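Long-range contact in galectin (Ovis aries, PDB 6N44), which binds beta-D-galactose as a galectin-type lectin and has anti-parasitic activity in sheep that depends on its oligomeric assembly: residues L16-L28 and F84-E98. Sequence-based numbering, arbitrary orientation.
Sequences LTVCYMVKIKANL and FVPGQPFELQFLVLE
Phe90 folds its ring back over the backbone of the neighbouring strand, placing Ala26 O 3.3 Å above one ring face, offset toward the rim. This follows from CG sitting between the backbone N and the carbonyl carbon (chi1 58°). Phe84 CD1 lies over the centre of the opposite ring face. Ala26 O also accepts the N-H of Phe90, nearly along the C=O axis, so one carbonyl serves both backbone pairing and ring packing. Further along this inner face, Ile24 CD1 approaches the edge of the Phe94 ring, 4.0 Å from CE1. Phe42 and Phe56 meet the Phe94 ring edge-to-face. Val96 CB lies 3.9 Å from Tyr20 CB, the two side chains starting out side by side. Val96 CG1 is also 4.1 Å from Leu16 CD1, whose side chain crosses it at about a right angle.

The other face is mixed: Glu91, Gln93, Lys23 and Lys25 share it with Met21 and Leu95. Glu91, its chain extended, reaches across to the neighbouring strand and faces both lysines, crossing Lys23 and lying alongside Lys25. Both gaps exceed a salt bridge, Glu91 OE1 to Lys23 NZ at 4.1 Å and OE2 to Lys25 NZ at 4.3 Å. Water closes them: one molecule donates to OE2 and accepts from both ammonium groups, and a second links OE1 to Lys23 NZ. Gln93 NE2 makes a weak, bent hydrogen bond (141°) to Met21 SD; its stronger partner is Cys19 O of the second subunit.

Strands 19-28 and 90-97 run antiparallel, their directions 166° apart. Tyr20-Val96, Val22-Phe94, Ile24-Leu92 and Ala26-Phe90 each share two N-H...O bonds; the pairs between them are non-hydrogen-bonded. These are adjacent inner strands of the five-stranded sheet, whose apolar face packs against the six-stranded sheet bearing galactose-site residues Arg55, Asn66 and Glu76: the galectin jelly-roll beta-sandwich.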
ATOM      1  N   LEU A  16     -11.290   3.477   3.704  1.00  9.92           N
ATOM      2  CA  LEU A  16     -10.010   3.898   3.182  1.00  9.31           C
ATOM      3  C   LEU A  16      -9.262   4.719   4.222  1.00 13.25           C
ATOM      4  O   LEU A  16      -9.848   5.336   5.112  1.00 10.90           O
ATOM      5  CB  LEU A  16     -10.178   4.731   1.911  1.00  8.98           C
ATOM      6  CG  LEU A  16     -10.907   4.072   0.734  1.00 12.15           C
ATOM      7  CD1 LEU A  16     -10.843   4.973  -0.492  1.00 11.62           C
ATOM      8  CD2 LEU A  16     -10.326   2.708   0.420  1.00 10.43           C
ATOM      9  N   THR A  17      -7.948   4.727   4.090  1.00 12.04           N
ATOM     10  CA  THR A  17      -7.162   5.671   4.863  1.00 14.23           C
ATOM     11  C   THR A  17      -6.230   6.400   3.915  1.00 17.68           C
ATOM     12  O   THR A  17      -6.271   6.200   2.697  1.00 12.29           O
ATOM     13  CB  THR A  17      -6.346   4.969   5.946  1.00 13.79           C
ATOM     14  OG1 THR A  17      -5.354   4.145   5.314  1.00 11.81           O
ATOM     15  CG2 THR A  17      -7.235   4.124   6.863  1.00 12.58           C
ATOM     16  N   VAL A  18      -5.352   7.207   4.507  1.00 17.28           N
ATOM     17  CA  VAL A  18      -4.339   7.984   3.807  1.00 13.21           C
ATOM     18  C   VAL A  18      -3.142   7.144   3.380  1.00 15.13           C
ATOM     19  O   VAL A  18      -2.249   7.642   2.675  1.00 11.91           O
ATOM     20  CB  VAL A  18      -4.103   9.123   4.819  1.00 22.22           C
ATOM     21  CG1 VAL A  18      -2.690   9.148   5.362  1.00 15.17           C
ATOM     22  CG2 VAL A  18      -4.604  10.434   4.283  1.00 21.74           C
ATOM     23  N   CYS A  19      -3.105   5.867   3.777  1.00 11.48           N
ATOM     24  CA  CYS A  19      -2.072   4.933   3.324  1.00 11.16           C
ATOM     25  C   CYS A  19      -2.748   3.568   3.212  1.00 10.29           C
ATOM     26  O   CYS A  19      -2.760   2.798   4.174  1.00 11.85           O
ATOM     27  CB  CYS A  19      -0.878   4.877   4.269  1.00 13.76           C
ATOM     28  SG  CYS A  19       0.403   3.751   3.652  1.00 17.64           S
ATOM     29  N   TYR A  20      -3.311   3.295   2.034  1.00  9.32           N
ATOM     30  CA  TYR A  20      -4.208   2.163   1.820  1.00 11.60           C
ATOM     31  C   TYR A  20      -3.959   1.566   0.441  1.00  8.78           C
ATOM     32  O   TYR A  20      -3.830   2.301  -0.539  1.00 11.49           O
ATOM     33  CB  TYR A  20      -5.668   2.617   1.941  1.00 12.00           C
ATOM     34  CG  TYR A  20      -6.685   1.507   1.991  1.00 12.22           C
ATOM     35  CD1 TYR A  20      -7.183   1.051   3.217  1.00 13.03           C
ATOM     36  CD2 TYR A  20      -7.161   0.924   0.828  1.00 11.58           C
ATOM     37  CE1 TYR A  20      -8.126   0.042   3.275  1.00 13.02           C
ATOM     38  CE2 TYR A  20      -8.111  -0.095   0.866  1.00 11.23           C
ATOM     39  CZ  TYR A  20      -8.582  -0.531   2.089  1.00 14.38           C
ATOM     40  OH  TYR A  20      -9.533  -1.515   2.127  1.00 11.77           O
ATOM     41  N   MET A  21      -3.915   0.238   0.360  1.00 10.23           N
ATOM     42  CA  MET A  21      -3.606  -0.443  -0.889  1.00 11.59           C
ATOM     43  C   MET A  21      -4.679  -1.461  -1.229  1.00 13.80           C
ATOM     44  O   MET A  21      -5.121  -2.218  -0.358  1.00 11.69           O
ATOM     45  CB  MET A  21      -2.268  -1.151  -0.841  1.00 11.52           C
ATOM     46  CG  MET A  21      -1.926  -1.811  -2.180  1.00 16.64           C
ATOM     47  SD  MET A  21      -0.376  -2.701  -2.076  1.00 29.16           S
ATOM     48  CE  MET A  21       0.676  -1.383  -1.496  1.00 16.75           C
ATOM     49  N   VAL A  22      -5.093  -1.456  -2.497  1.00  9.85           N
ATOM     50  CA  VAL A  22      -5.912  -2.497  -3.105  1.00 12.71           C
ATOM     51  C   VAL A  22      -5.058  -3.187  -4.156  1.00 10.82           C
ATOM     52  O   VAL A  22      -4.449  -2.515  -5.000  1.00 11.75           O
ATOM     53  CB  VAL A  22      -7.177  -1.917  -3.766  1.00 10.65           C
ATOM     54  CG1 VAL A  22      -8.007  -3.051  -4.423  1.00  8.74           C
ATOM     55  CG2 VAL A  22      -8.011  -1.105  -2.764  1.00 11.26           C
ATOM     56  N   LYS A  23      -5.012  -4.517  -4.117  1.00  9.40           N
ATOM     57  CA  LYS A  23      -4.293  -5.293  -5.120  1.00  8.67           C
ATOM     58  C   LYS A  23      -5.243  -6.301  -5.743  1.00  7.39           C
ATOM     59  O   LYS A  23      -5.731  -7.202  -5.054  1.00  8.94           O
ATOM     60  CB  LYS A  23      -3.090  -6.022  -4.528  1.00  9.52           C
ATOM     61  CG  LYS A  23      -2.290  -6.736  -5.617  1.00 10.14           C
ATOM     62  CD  LYS A  23      -1.170  -7.584  -5.075  1.00 12.16           C
ATOM     63  CE  LYS A  23      -0.225  -6.772  -4.202  1.00 14.21           C
ATOM     64  NZ  LYS A  23       1.029  -7.558  -3.919  1.00 19.46           N
ATOM     65  N   ILE A  24      -5.474  -6.159  -7.045  1.00  8.71           N
ATOM     66  CA  ILE A  24      -6.382  -7.007  -7.818  1.00  9.74           C
ATOM     67  C   ILE A  24      -5.553  -7.834  -8.785  1.00  8.83           C
ATOM     68  O   ILE A  24      -4.698  -7.294  -9.498  1.00  9.57           O
ATOM     69  CB  ILE A  24      -7.403  -6.161  -8.599  1.00  9.12           C
ATOM     70  CG1 ILE A  24      -8.348  -5.445  -7.635  1.00  9.67           C
ATOM     71  CG2 ILE A  24      -8.152  -7.024  -9.638  1.00 10.23           C
ATOM     72  CD1 ILE A  24      -8.874  -4.129  -8.181  1.00  8.93           C
ATOM     73  N   LYS A  25      -5.812  -9.137  -8.831  1.00 11.51           N
ATOM     74  CA  LYS A  25      -5.186 -10.009  -9.821  1.00  9.63           C
ATOM     75  C   LYS A  25      -6.288 -10.609 -10.682  1.00 10.20           C
ATOM     76  O   LYS A  25      -7.205 -11.252 -10.157  1.00  8.92           O
ATOM     77  CB  LYS A  25      -4.349 -11.097  -9.152  1.00 12.26           C
ATOM     78  CG  LYS A  25      -3.155 -10.518  -8.373  1.00 13.84           C
ATOM     79  CD  LYS A  25      -2.289 -11.589  -7.759  1.00 20.31           C
ATOM     80  CE  LYS A  25      -1.071 -10.948  -7.122  1.00 26.68           C
ATOM     81  NZ  LYS A  25      -0.319 -11.861  -6.221  1.00 30.94           N
ATOM     82  N   ALA A  26      -6.206 -10.386 -11.997  1.00  8.85           N
ATOM     83  CA  ALA A  26      -7.273 -10.787 -12.910  1.00  9.64           C
ATOM     84  C   ALA A  26      -6.703 -11.010 -14.307  1.00 12.22           C
ATOM     85  O   ALA A  26      -5.520 -10.770 -14.566  1.00 11.15           O
ATOM     86  CB  ALA A  26      -8.392  -9.735 -12.940  1.00  8.46           C
ATOM     87  N   ASN A  27      -7.575 -11.457 -15.216  1.00 12.40           N
ATOM     88  CA  ASN A  27      -7.219 -11.686 -16.609  1.00 13.81           C
ATOM     89  C   ASN A  27      -8.429 -11.370 -17.477  1.00 14.86           C
ATOM     90  O   ASN A  27      -9.538 -11.820 -17.170  1.00 10.83           O
ATOM     91  CB  ASN A  27      -6.785 -13.136 -16.826  1.00 18.71           C
ATOM     92  CG  ASN A  27      -6.119 -13.352 -18.166  1.00 25.78           C
ATOM     93  OD1 ASN A  27      -6.166 -12.486 -19.054  1.00 26.24           O
ATOM     94  ND2 ASN A  27      -5.487 -14.513 -18.325  1.00 25.10           N
ATOM     95  N   LEU A  28      -8.216 -10.621 -18.558  1.00 13.20           N
ATOM     96  CA  LEU A  28      -9.317 -10.268 -19.449  1.00 16.22           C
ATOM     97  C   LEU A  28      -9.758 -11.467 -20.279  1.00 15.35           C
ATOM     98  O   LEU A  28      -8.932 -12.232 -20.789  1.00 16.12           O
ATOM     99  CB  LEU A  28      -8.917  -9.125 -20.380  1.00 15.06           C
ATOM    100  CG  LEU A  28      -8.540  -7.801 -19.726  1.00 12.36           C
ATOM    101  CD1 LEU A  28      -7.716  -6.994 -20.702  1.00 18.44           C
ATOM    102  CD2 LEU A  28      -9.791  -7.040 -19.310  1.00 13.30           C
ATOM    103  N   PHE A  84      -2.557  -3.463 -20.202  1.00 17.89           N
ATOM    104  CA  PHE A  84      -3.443  -4.627 -20.093  1.00 19.42           C
ATOM    105  C   PHE A  84      -3.378  -5.436 -21.381  1.00 20.88           C
ATOM    106  O   PHE A  84      -4.040  -5.099 -22.358  1.00 24.81           O
ATOM    107  CB  PHE A  84      -4.881  -4.201 -19.830  1.00 16.42           C
ATOM    108  CG  PHE A  84      -5.064  -3.405 -18.598  1.00 15.68           C
ATOM    109  CD1 PHE A  84      -5.184  -4.037 -17.364  1.00 14.33           C
ATOM    110  CD2 PHE A  84      -5.140  -2.018 -18.659  1.00 16.20           C
ATOM    111  CE1 PHE A  84      -5.382  -3.294 -16.216  1.00 17.73           C
ATOM    112  CE2 PHE A  84      -5.340  -1.274 -17.524  1.00 12.68           C
ATOM    113  CZ  PHE A  84      -5.460  -1.907 -16.289  1.00 13.11           C
ATOM    114  N   VAL A  85      -2.606  -6.516 -21.378  1.00 28.47           N
ATOM    115  CA  VAL A  85      -2.483  -7.392 -22.538  1.00 30.84           C
ATOM    116  C   VAL A  85      -3.472  -8.543 -22.361  1.00 34.81           C
ATOM    117  O   VAL A  85      -3.294  -9.355 -21.438  1.00 27.74           O
ATOM    118  CB  VAL A  85      -1.055  -7.923 -22.696  1.00 32.18           C
ATOM    119  CG1 VAL A  85      -0.873  -8.540 -24.063  1.00 41.71           C
ATOM    120  CG2 VAL A  85      -0.037  -6.815 -22.440  1.00 35.38           C
ATOM    121  N   PRO A  86      -4.512  -8.660 -23.206  1.00 40.13           N
ATOM    122  CA  PRO A  86      -5.298  -9.895 -23.093  1.00 37.92           C
ATOM    123  C   PRO A  86      -4.560 -11.027 -23.813  1.00 29.57           C
ATOM    124  O   PRO A  86      -3.828 -10.735 -24.756  1.00 50.08           O
ATOM    125  CB  PRO A  86      -6.631  -9.542 -23.783  1.00 40.92           C
ATOM    126  CG  PRO A  86      -6.420  -8.146 -24.425  1.00 37.47           C
ATOM    127  CD  PRO A  86      -4.946  -7.833 -24.345  1.00 41.02           C
ATOM    128  N   GLY A  87      -4.664 -12.267 -23.352  1.00 34.62           N
ATOM    129  CA  GLY A  87      -5.238 -12.589 -22.061  1.00 34.59           C
ATOM    130  C   GLY A  87      -4.104 -12.960 -21.117  1.00 31.44           C
ATOM    131  O   GLY A  87      -4.082 -14.061 -20.568  1.00 32.26           O
ATOM    132  N   GLN A  88      -3.139 -12.048 -20.965  1.00 22.21           N
ATOM    133  CA  GLN A  88      -2.108 -12.197 -19.947  1.00 26.82           C
ATOM    134  C   GLN A  88      -2.683 -11.800 -18.597  1.00 23.45           C
ATOM    135  O   GLN A  88      -3.356 -10.771 -18.501  1.00 19.94           O
ATOM    136  CB  GLN A  88      -0.896 -11.314 -20.255  1.00 28.61           C
ATOM    137  CG  GLN A  88      -0.146 -11.680 -21.518  1.00 37.61           C
ATOM    138  CD  GLN A  88       0.543 -13.026 -21.400  1.00 40.38           C
ATOM    139  OE1 GLN A  88       1.419 -13.216 -20.550  1.00 46.01           O
ATOM    140  NE2 GLN A  88       0.144 -13.974 -22.247  1.00 40.63           N
ATOM    141  N   PRO A  89      -2.457 -12.580 -17.546  1.00 20.28           N
ATOM    142  CA  PRO A  89      -2.879 -12.135 -16.214  1.00 22.10           C
ATOM    143  C   PRO A  89      -2.123 -10.877 -15.819  1.00 16.85           C
ATOM    144  O   PRO A  89      -0.946 -10.706 -16.150  1.00 17.71           O
ATOM    145  CB  PRO A  89      -2.531 -13.323 -15.311  1.00 18.88           C
ATOM    146  CG  PRO A  89      -2.521 -14.509 -16.258  1.00 29.71           C
ATOM    147  CD  PRO A  89      -1.928 -13.951 -17.531  1.00 25.77           C
ATOM    148  N   PHE A  90      -2.822  -9.974 -15.142  1.00 15.74           N
ATOM    149  CA  PHE A  90      -2.243  -8.708 -14.722  1.00 13.45           C
ATOM    150  C   PHE A  90      -2.475  -8.507 -13.233  1.00 13.03           C
ATOM    151  O   PHE A  90      -3.372  -9.108 -12.620  1.00  9.19           O
ATOM    152  CB  PHE A  90      -2.824  -7.521 -15.525  1.00 10.79           C
ATOM    153  CG  PHE A  90      -4.339  -7.384 -15.434  1.00 14.24           C
ATOM    154  CD1 PHE A  90      -4.936  -6.649 -14.409  1.00 11.09           C
ATOM    155  CD2 PHE A  90      -5.163  -7.974 -16.383  1.00 15.90           C
ATOM    156  CE1 PHE A  90      -6.337  -6.518 -14.325  1.00 14.26           C
ATOM    157  CE2 PHE A  90      -6.574  -7.851 -16.299  1.00 15.72           C
ATOM    158  CZ  PHE A  90      -7.155  -7.121 -15.278  1.00  9.77           C
ATOM    159  N   GLU A  91      -1.647  -7.647 -12.663  1.00 10.27           N
ATOM    160  CA  GLU A  91      -1.807  -7.168 -11.302  1.00 13.44           C
ATOM    161  C   GLU A  91      -2.096  -5.674 -11.335  1.00 12.56           C
ATOM    162  O   GLU A  91      -1.245  -4.882 -11.756  1.00 13.63           O
ATOM    163  CB  GLU A  91      -0.555  -7.448 -10.477  1.00 13.85           C
ATOM    164  CG  GLU A  91      -0.644  -6.883  -9.095  1.00 15.42           C
ATOM    165  CD  GLU A  91       0.620  -7.156  -8.301  1.00 25.82           C
ATOM    166  OE1 GLU A  91       1.171  -6.192  -7.732  1.00 22.53           O
ATOM    167  OE2 GLU A  91       1.063  -8.329  -8.279  1.00 25.79           O
ATOM    168  N   LEU A  92      -3.283  -5.296 -10.885  1.00  9.87           N
ATOM    169  CA  LEU A  92      -3.716  -3.910 -10.841  1.00  9.89           C
ATOM    170  C   LEU A  92      -3.721  -3.452  -9.386  1.00 10.78           C
ATOM    171  O   LEU A  92      -4.382  -4.071  -8.538  1.00  8.98           O
ATOM    172  CB  LEU A  92      -5.097  -3.767 -11.480  1.00  9.19           C
ATOM    173  CG  LEU A  92      -5.876  -2.471 -11.266  1.00 11.81           C
ATOM    174  CD1 LEU A  92      -5.175  -1.262 -11.910  1.00  8.64           C
ATOM    175  CD2 LEU A  92      -7.279  -2.646 -11.820  1.00  8.94           C
ATOM    176  N   GLN A  93      -2.985  -2.378  -9.097  1.00  8.29           N
ATOM    177  CA  GLN A  93      -2.888  -1.833  -7.745  1.00  9.88           C
ATOM    178  C   GLN A  93      -3.431  -0.416  -7.686  1.00 12.30           C
ATOM    179  O   GLN A  93      -3.071   0.424  -8.522  1.00 12.04           O
ATOM    180  CB  GLN A  93      -1.440  -1.805  -7.252  1.00 10.29           C
ATOM    181  CG  GLN A  93      -0.861  -3.137  -6.857  1.00 12.67           C
ATOM    182  CD  GLN A  93       0.608  -2.990  -6.528  1.00 17.18           C
ATOM    183  OE1 GLN A  93       1.433  -2.756  -7.424  1.00 13.95           O
ATOM    184  NE2 GLN A  93       0.941  -3.064  -5.232  1.00 14.44           N
ATOM    185  N   PHE A  94      -4.238  -0.137  -6.661  1.00  7.55           N
ATOM    186  CA  PHE A  94      -4.629   1.220  -6.316  1.00  8.83           C
ATOM    187  C   PHE A  94      -4.023   1.567  -4.971  1.00  9.16           C
ATOM    188  O   PHE A  94      -4.197   0.836  -3.991  1.00 10.31           O
ATOM    189  CB  PHE A  94      -6.158   1.392  -6.252  1.00  7.70           C
ATOM    190  CG  PHE A  94      -6.853   1.141  -7.556  1.00  8.25           C
ATOM    191  CD1 PHE A  94      -7.263  -0.140  -7.900  1.00 10.52           C
ATOM    192  CD2 PHE A  94      -7.092   2.178  -8.437  1.00  8.70           C
ATOM    193  CE1 PHE A  94      -7.916  -0.393  -9.110  1.00 11.22           C
ATOM    194  CE2 PHE A  94      -7.742   1.945  -9.654  1.00 10.67           C
ATOM    195  CZ  PHE A  94      -8.159   0.651  -9.990  1.00 10.48           C
ATOM    196  N   LEU A  95      -3.323   2.684  -4.930  1.00  9.65           N
ATOM    197  CA  LEU A  95      -2.730   3.215  -3.715  1.00 10.78           C
ATOM    198  C   LEU A  95      -3.493   4.470  -3.333  1.00 10.43           C
ATOM    199  O   LEU A  95      -3.489   5.443  -4.091  1.00 13.51           O
ATOM    200  CB  LEU A  95      -1.252   3.523  -3.949  1.00  9.88           C
ATOM    201  CG  LEU A  95      -0.446   3.964  -2.737  1.00 15.44           C
ATOM    202  CD1 LEU A  95      -0.539   2.930  -1.614  1.00 13.85           C
ATOM    203  CD2 LEU A  95       1.005   4.195  -3.189  1.00 22.04           C
ATOM    204  N   VAL A  96      -4.160   4.445  -2.179  1.00  8.96           N
ATOM    205  CA  VAL A  96      -4.898   5.610  -1.701  1.00 12.47           C
ATOM    206  C   VAL A  96      -3.971   6.436  -0.808  1.00 12.00           C
ATOM    207  O   VAL A  96      -3.476   5.956   0.218  1.00 11.51           O
ATOM    208  CB  VAL A  96      -6.183   5.206  -0.958  1.00  8.77           C
ATOM    209  CG1 VAL A  96      -7.022   6.429  -0.666  1.00 11.02           C
ATOM    210  CG2 VAL A  96      -6.983   4.196  -1.782  1.00 10.71           C
ATOM    211  N   LEU A  97      -3.713   7.666  -1.217  1.00 11.00           N
ATOM    212  CA  LEU A  97      -2.918   8.615  -0.444  1.00 13.11           C
ATOM    213  C   LEU A  97      -3.786   9.802  -0.056  1.00 16.82           C
ATOM    214  O   LEU A  97      -4.937   9.911  -0.474  1.00 14.21           O
ATOM    215  CB  LEU A  97      -1.696   9.100  -1.228  1.00 12.85           C
ATOM    216  CG  LEU A  97      -0.596   8.111  -1.666  1.00 15.96           C
ATOM    217  CD1 LEU A  97      -0.503   6.870  -0.780  1.00 14.82           C
ATOM    218  CD2 LEU A  97      -0.602   7.742  -3.131  1.00 28.71           C
ATOM    219  N   GLU A  98      -3.199  10.727   0.709  1.00 15.49           N
ATOM    220  CA  GLU A  98      -3.940  11.913   1.136  1.00 17.10           C
ATOM    221  C   GLU A  98      -4.426  12.735  -0.060  1.00 18.90           C
ATOM    222  O   GLU A  98      -5.526  13.294  -0.037  1.00 17.35           O
ATOM    223  CB  GLU A  98      -3.068  12.760   2.074  1.00 20.60           C
ATOM    224  CG  GLU A  98      -3.460  14.214   2.221  1.00 26.13           C
ATOM    225  CD  GLU A  98      -2.888  15.081   1.122  1.00 25.78           C
ATOM    226  OE1 GLU A  98      -1.705  14.882   0.754  1.00 29.75           O
ATOM    227  OE2 GLU A  98      -3.645  15.927   0.599  1.00 36.79           O
TER
HETATM  228  O   HOH W   1      -0.941  10.002   2.268  1.00 11.98           O
HETATM  229  O   HOH W   2       1.528  -9.879  -5.811  1.00 26.46           O
HETATM  230  O   HOH W   3       2.965  -6.725  -5.990  1.00 27.07           O
HETATM  231  O   HOH W   4      -5.785  -9.697 -19.364  1.00 23.96           O